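Local coordinates for protein 6-phosphogluconolactonase (Thermotoga maritima, PDB 1VL1) that catalyses the hydrolysis of 6-phosphogluconolactone to 6-phosphogluconate in the oxidative stage of the pentose phosphate pathway, at residues 143-148 and 200-205; 151-156 and 177-182. All blocks are in the same frame, centred on the assembly; numbering follows the deposited sequence.

Both contacts hold the loop that leaves strand 140-143 and runs to helix 157-160. Contact 1 ties its first part, 143-148, to the start of helix 200-210. Contact 2 ties its later part, 151-156, to strand 179-182. Contact 1 is only partly buried, and there lysine and arginine side chains reach backbone carbonyls of the loop. Contact 2 is buried. Serine and threonine hydroxyls do most of the work there, with one arginine beside a phenylalanine ring. The contact centres lie about 16 Å apart, yet they touch where Asp148 meets Phe155 and where Leu143 meets Val151. In each, a basic side chain lies near bound citrate.

Contact 1: residues 143-148 and 200-205; sequences LGMGPD and KEKINR
Lys202 NZ is gripped by three partners: a loop carbonyl, a water and a citrate. It donates to Met145 O at 2.9 Å, with the donor tilted 18° from the carbonyl plane. It also donates to water 1, and that water accepts from Met145 N at 3.0 Å. Its third partner is an oxygen of a citrate that probably came from the crystallisation liquor. Extended beyond CG, the lysine chain lies alongside the Pro147 ring and points the same way, and Lys202 CE passes 4.1 Å from Pro147 CD.

Arg205 makes the second polar tie. Its NH1 donates to Pro147 O at 3.0 Å, nearly in line with the C=O bond and in the guanidinium plane. The same NH1 reaches Glu201 OE2 at 3.2 Å, one turn back on the helix, as a salt bridge. That oxygen is met from above the carboxylate plane. Bends at chi2 (-66°) and chi3 (85°) fold the arginine chain back to these acceptors. Arg205 NE pairs with Glu208.

Apart from these polar bonds, Met145 CE packs 3.6 Å from Arg205 CB, the two side chains crossing at about a right angle. Met145 also touches Ile197 and Trp228, so it joins the helix to the sheet. The loop belongs to the glycine-rich family sequence that carries His150, to which Asp148 OD1 is hydrogen-bonded. Two basic side chains thus fix the loop through its main chain, and the citrate at Lys202 is consistent with a site for an anionic substrate.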
loop_
_atom_site.group_PDB
_atom_site.type_symbol
_atom_site.label_atom_id
_atom_site.label_comp_id
_atom_site.label_asym_id
_atom_site.label_seq_id
_atom_site.Cartn_x
_atom_site.Cartn_y
_atom_site.Cartn_z
ATOM N N LEU A 143 0.906 3.780 -1.011
ATOM C CA LEU A 143 -0.494 3.743 -0.688
ATOM C C LEU A 143 -1.296 4.670 -1.542
ATOM O O LEU A 143 -0.745 5.681 -2.052
ATOM C CB LEU A 143 -0.673 4.155 0.776
ATOM C CG LEU A 143 0.044 3.274 1.784
ATOM C CD1 LEU A 143 -0.170 3.824 3.222
ATOM C CD2 LEU A 143 -0.410 1.814 1.666
ATOM N N GLY A 144 -2.548 4.296 -1.799
ATOM C CA GLY A 144 -3.567 5.206 -2.340
ATOM C C GLY A 144 -4.453 5.793 -1.266
ATOM O O GLY A 144 -4.313 5.482 -0.082
ATOM N N MET A 145 -5.360 6.654 -1.671
ATOM C CA MET A 145 -6.399 7.136 -0.766
ATOM C C MET A 145 -7.652 7.287 -1.573
ATOM O O MET A 145 -7.609 7.759 -2.677
ATOM C CB MET A 145 -6.009 8.505 -0.211
ATOM C CG MET A 145 -7.074 9.129 0.645
ATOM S SD MET A 145 -6.729 10.818 1.185
ATOM C CE MET A 145 -7.091 11.643 -0.331
ATOM N N GLY A 146 -8.760 6.831 -1.032
ATOM C CA GLY A 146 -10.018 6.942 -1.673
ATOM C C GLY A 146 -10.528 8.356 -1.656
ATOM O O GLY A 146 -10.063 9.181 -0.870
ATOM N N PRO A 147 -11.545 8.643 -2.456
ATOM C CA PRO A 147 -12.187 9.960 -2.456
ATOM C C PRO A 147 -12.980 10.279 -1.176
ATOM O O PRO A 147 -13.451 11.418 -0.980
ATOM C CB PRO A 147 -13.091 9.912 -3.687
ATOM C CG PRO A 147 -13.361 8.495 -3.888
ATOM C CD PRO A 147 -12.204 7.684 -3.373
ATOM N N ASP A 148 -13.089 9.279 -0.298
ATOM C CA ASP A 148 -13.601 9.443 1.069
ATOM C C ASP A 148 -12.519 9.588 2.153
ATOM O O ASP A 148 -12.842 9.771 3.338
ATOM C CB ASP A 148 -14.527 8.283 1.429
ATOM C CG ASP A 148 -13.869 6.925 1.271
ATOM O OD1 ASP A 148 -12.667 6.813 0.912
ATOM O OD2 ASP A 148 -14.535 5.867 1.447
ATOM N N LYS A 200 -9.346 16.384 -8.284
ATOM C CA LYS A 200 -9.901 17.424 -7.400
ATOM C C LYS A 200 -10.490 16.868 -6.123
ATOM O O LYS A 200 -10.301 17.437 -5.062
ATOM C CB LYS A 200 -10.950 18.261 -8.143
ATOM C CG LYS A 200 -10.302 19.218 -9.124
ATOM C CD LYS A 200 -11.259 20.146 -9.847
ATOM C CE LYS A 200 -10.465 21.096 -10.746
ATOM N NZ LYS A 200 -11.314 21.812 -11.729
ATOM N N GLU A 201 -11.210 15.766 -6.203
ATOM C CA GLU A 201 -11.849 15.241 -4.983
ATOM C C GLU A 201 -10.846 14.797 -3.940
ATOM O O GLU A 201 -11.044 15.030 -2.735
ATOM C CB GLU A 201 -12.793 14.085 -5.302
ATOM C CG GLU A 201 -13.831 13.834 -4.232
ATOM C CD GLU A 201 -14.868 14.951 -4.073
ATOM O OE1 GLU A 201 -14.800 16.024 -4.738
ATOM O OE2 GLU A 201 -15.805 14.747 -3.270
ATOM N N LYS A 202 -9.788 14.122 -4.385
ATOM C CA LYS A 202 -8.775 13.649 -3.458
ATOM C C LYS A 202 -7.934 14.819 -2.948
ATOM O O LYS A 202 -7.544 14.838 -1.799
ATOM C CB LYS A 202 -7.919 12.575 -4.058
ATOM C CG LYS A 202 -8.759 11.363 -4.411
ATOM C CD LYS A 202 -7.947 10.262 -4.806
ATOM C CE LYS A 202 -8.821 9.095 -5.279
ATOM N NZ LYS A 202 -7.913 7.963 -5.574
ATOM N N ILE A 203 -7.690 15.814 -3.798
ATOM C CA ILE A 203 -7.081 17.066 -3.313
ATOM C C ILE A 203 -7.937 17.692 -2.203
ATOM O O ILE A 203 -7.438 18.136 -1.171
ATOM C CB ILE A 203 -6.855 18.072 -4.478
ATOM C CG1 ILE A 203 -5.738 17.566 -5.383
ATOM C CG2 ILE A 203 -6.485 19.412 -3.905
ATOM C CD1 ILE A 203 -5.699 18.203 -6.699
ATOM N N ASN A 204 -9.246 17.663 -2.371
ATOM C CA ASN A 204 -10.134 18.213 -1.353
ATOM C C ASN A 204 -9.906 17.450 -0.049
ATOM O O ASN A 204 -9.742 18.046 1.033
ATOM C CB ASN A 204 -11.610 18.089 -1.767
ATOM C CG ASN A 204 -12.010 19.063 -2.815
ATOM O OD1 ASN A 204 -11.460 20.146 -2.903
ATOM N ND2 ASN A 204 -13.011 18.690 -3.618
ATOM N N ARG A 205 -9.858 16.122 -0.140
ATOM C CA ARG A 205 -9.624 15.320 1.066
ATOM C C ARG A 205 -8.256 15.632 1.688
ATOM O O ARG A 205 -8.136 15.743 2.908
ATOM C CB ARG A 205 -9.689 13.828 0.795
ATOM C CG ARG A 205 -11.027 13.319 0.328
ATOM C CD ARG A 205 -12.168 13.398 1.340
ATOM N NE ARG A 205 -12.813 14.683 1.330
ATOM C CZ ARG A 205 -13.624 15.116 0.364
ATOM N NH1 ARG A 205 -13.908 14.359 -0.695
ATOM N NH2 ARG A 205 -14.165 16.318 0.446
HETATM O O HOH W 1 -5.142 7.045 -4.626
#

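Contact 2: residues 151-156 and 177-182; sequences VASIFD and VPRVTL
The loop 151-156, which follows the family's glycine-rich GMGPDGH sequence, lies over strand 179-182 of the central mixed sheet. Two hydroxyls join them. Ser153 N donates to Thr181 OG1 at 3.1 Å, with an N-H...O angle of 156°. Thr181 OG1 in turn donates to Leu182 O at 2.8 Å, so this hydroxyl both accepts and donates and its rotation is fixed. With chi1 at -171°, OG1 stands opposite the backbone N, where it also meets the methyl of Ala152 at 3.4 Å from CB to OG1.

Farther along, Ser153 OG accepts from Arg179 NH1 at 2.9 Å, in the guanidinium plane. The serine hydroxyl is also hydrogen-bonded to Asp80. That residue lies on strand 74-82, which pairs antiparallel with 179-182, so the loop is tied to two neighbouring strands of the sheet.

Phe155 meets the arginine too. Its ring edge, at CE2, lies over one face of the Arg179 guanidinium, 3.8 Å from NH1, and the two planes are 82° apart. The charge here is basic: Arg82 NE comes close to Arg179 NH1, and a bound citrate lies nearby, consistent with a pocket for a negatively charged ligand such as a sugar phosphate. At the far end, Ile154 CD1 packs 3.4 Å from Leu182 O.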
loop_
_atom_site.group_PDB
_atom_site.type_symbol
_atom_site.label_atom_id
_atom_site.label_comp_id
_atom_site.label_asym_id
_atom_site.label_seq_id
_atom_site.Cartn_x
_atom_site.Cartn_y
_atom_site.Cartn_z
ATOM N N VAL A 151 -7.772 4.683 3.556
ATOM C CA VAL A 151 -6.451 4.185 3.201
ATOM C C VAL A 151 -6.403 2.683 3.424
ATOM O O VAL A 151 -7.081 2.166 4.308
ATOM C CB VAL A 151 -5.423 4.914 4.062
ATOM C CG1 VAL A 151 -5.644 4.636 5.553
ATOM C CG2 VAL A 151 -4.006 4.610 3.615
ATOM N N ALA A 152 -5.699 1.948 2.565
ATOM C CA ALA A 152 -5.705 0.510 2.636
ATOM C C ALA A 152 -7.184 0.079 2.532
ATOM O O ALA A 152 -7.875 0.596 1.654
ATOM C CB ALA A 152 -4.955 -0.029 3.880
ATOM N N SER A 153 -7.667 -0.775 3.417
ATOM C CA SER A 153 -9.123 -1.002 3.561
ATOM C C SER A 153 -9.580 -0.548 4.956
ATOM O O SER A 153 -10.468 -1.162 5.588
ATOM C CB SER A 153 -9.526 -2.440 3.263
ATOM O OG SER A 153 -9.676 -2.733 1.868
ATOM N N ILE A 154 -8.943 0.514 5.441
ATOM C CA ILE A 154 -9.380 1.175 6.667
ATOM C C ILE A 154 -10.384 2.299 6.300
ATOM O O ILE A 154 -9.987 3.358 5.773
ATOM C CB ILE A 154 -8.214 1.761 7.431
ATOM C CG1 ILE A 154 -7.135 0.710 7.728
ATOM C CG2 ILE A 154 -8.752 2.451 8.672
ATOM C CD1 ILE A 154 -5.800 1.244 8.094
ATOM N N PHE A 155 -11.653 2.047 6.568
ATOM C CA PHE A 155 -12.754 2.958 6.272
ATOM C C PHE A 155 -13.239 3.655 7.534
ATOM O O PHE A 155 -13.804 4.740 7.452
ATOM C CB PHE A 155 -13.927 2.208 5.630
ATOM C CG PHE A 155 -13.637 1.750 4.209
ATOM C CD1 PHE A 155 -13.870 2.556 3.138
ATOM C CD2 PHE A 155 -13.064 0.540 3.977
ATOM C CE1 PHE A 155 -13.557 2.140 1.859
ATOM C CE2 PHE A 155 -12.716 0.139 2.707
ATOM C CZ PHE A 155 -12.950 0.926 1.663
ATOM N N ASP A 156 -13.008 3.019 8.675
ATOM C CA ASP A 156 -13.439 3.426 10.014
ATOM C C ASP A 156 -12.225 3.505 10.951
ATOM O O ASP A 156 -11.321 2.682 10.887
ATOM C CB ASP A 156 -14.459 2.422 10.582
ATOM C CG ASP A 156 -15.774 2.538 9.902
ATOM O OD1 ASP A 156 -16.416 3.582 10.084
ATOM O OD2 ASP A 156 -16.209 1.693 9.121
ATOM N N VAL A 177 -17.719 -5.270 0.060
ATOM C CA VAL A 177 -17.321 -6.623 0.440
ATOM C C VAL A 177 -16.471 -6.537 1.686
ATOM O O VAL A 177 -15.865 -5.489 1.953
ATOM C CB VAL A 177 -16.498 -7.331 -0.698
ATOM C CG1 VAL A 177 -17.413 -7.608 -1.914
ATOM C CG2 VAL A 177 -15.225 -6.576 -1.087
ATOM N N PRO A 178 -16.431 -7.595 2.485
ATOM C CA PRO A 178 -15.543 -7.610 3.621
ATOM C C PRO A 178 -14.110 -7.481 3.141
ATOM O O PRO A 178 -13.797 -7.840 2.008
ATOM C CB PRO A 178 -15.789 -8.970 4.249
ATOM C CG PRO A 178 -17.068 -9.363 3.798
ATOM C CD PRO A 178 -17.213 -8.835 2.377
ATOM N N ARG A 179 -13.284 -6.891 3.979
ATOM C CA ARG A 179 -11.885 -6.625 3.642
ATOM C C ARG A 179 -10.957 -7.126 4.757
ATOM O O ARG A 179 -11.334 -7.142 5.959
ATOM C CB ARG A 179 -11.559 -5.128 3.447
ATOM C CG ARG A 179 -12.563 -4.227 2.769
ATOM C CD ARG A 179 -12.740 -4.588 1.395
ATOM N NE ARG A 179 -13.549 -3.643 0.573
ATOM C CZ ARG A 179 -13.053 -2.657 -0.160
ATOM N NH1 ARG A 179 -11.766 -2.288 -0.067
ATOM N NH2 ARG A 179 -13.854 -2.005 -0.980
ATOM N N VAL A 180 -9.740 -7.491 4.360
ATOM C CA VAL A 180 -8.641 -7.782 5.264
ATOM C C VAL A 180 -7.661 -6.624 5.089
ATOM O O VAL A 180 -7.364 -6.246 3.961
ATOM C CB VAL A 180 -7.998 -9.115 4.913
ATOM C CG1 VAL A 180 -6.673 -9.290 5.684
ATOM C CG2 VAL A 180 -8.994 -10.216 5.132
ATOM N N THR A 181 -7.232 -6.014 6.186
ATOM C CA THR A 181 -6.371 -4.860 6.058
ATOM C C THR A 181 -5.299 -4.792 7.101
ATOM O O THR A 181 -5.492 -5.189 8.246
ATOM C CB THR A 181 -7.243 -3.547 6.096
ATOM O OG1 THR A 181 -6.433 -2.386 5.768
ATOM C CG2 THR A 181 -7.815 -3.331 7.447
ATOM N N LEU A 182 -4.127 -4.258 6.709
ATOM C CA LEU A 182 -3.209 -3.802 7.708
ATOM C C LEU A 182 -3.855 -2.678 8.457
ATOM O O LEU A 182 -4.707 -1.964 7.913
ATOM C CB LEU A 182 -1.944 -3.242 7.071
ATOM C CG LEU A 182 -1.048 -4.238 6.366
ATOM C CD1 LEU A 182 0.313 -3.591 5.916
ATOM C CD2 LEU A 182 -0.773 -5.419 7.095
#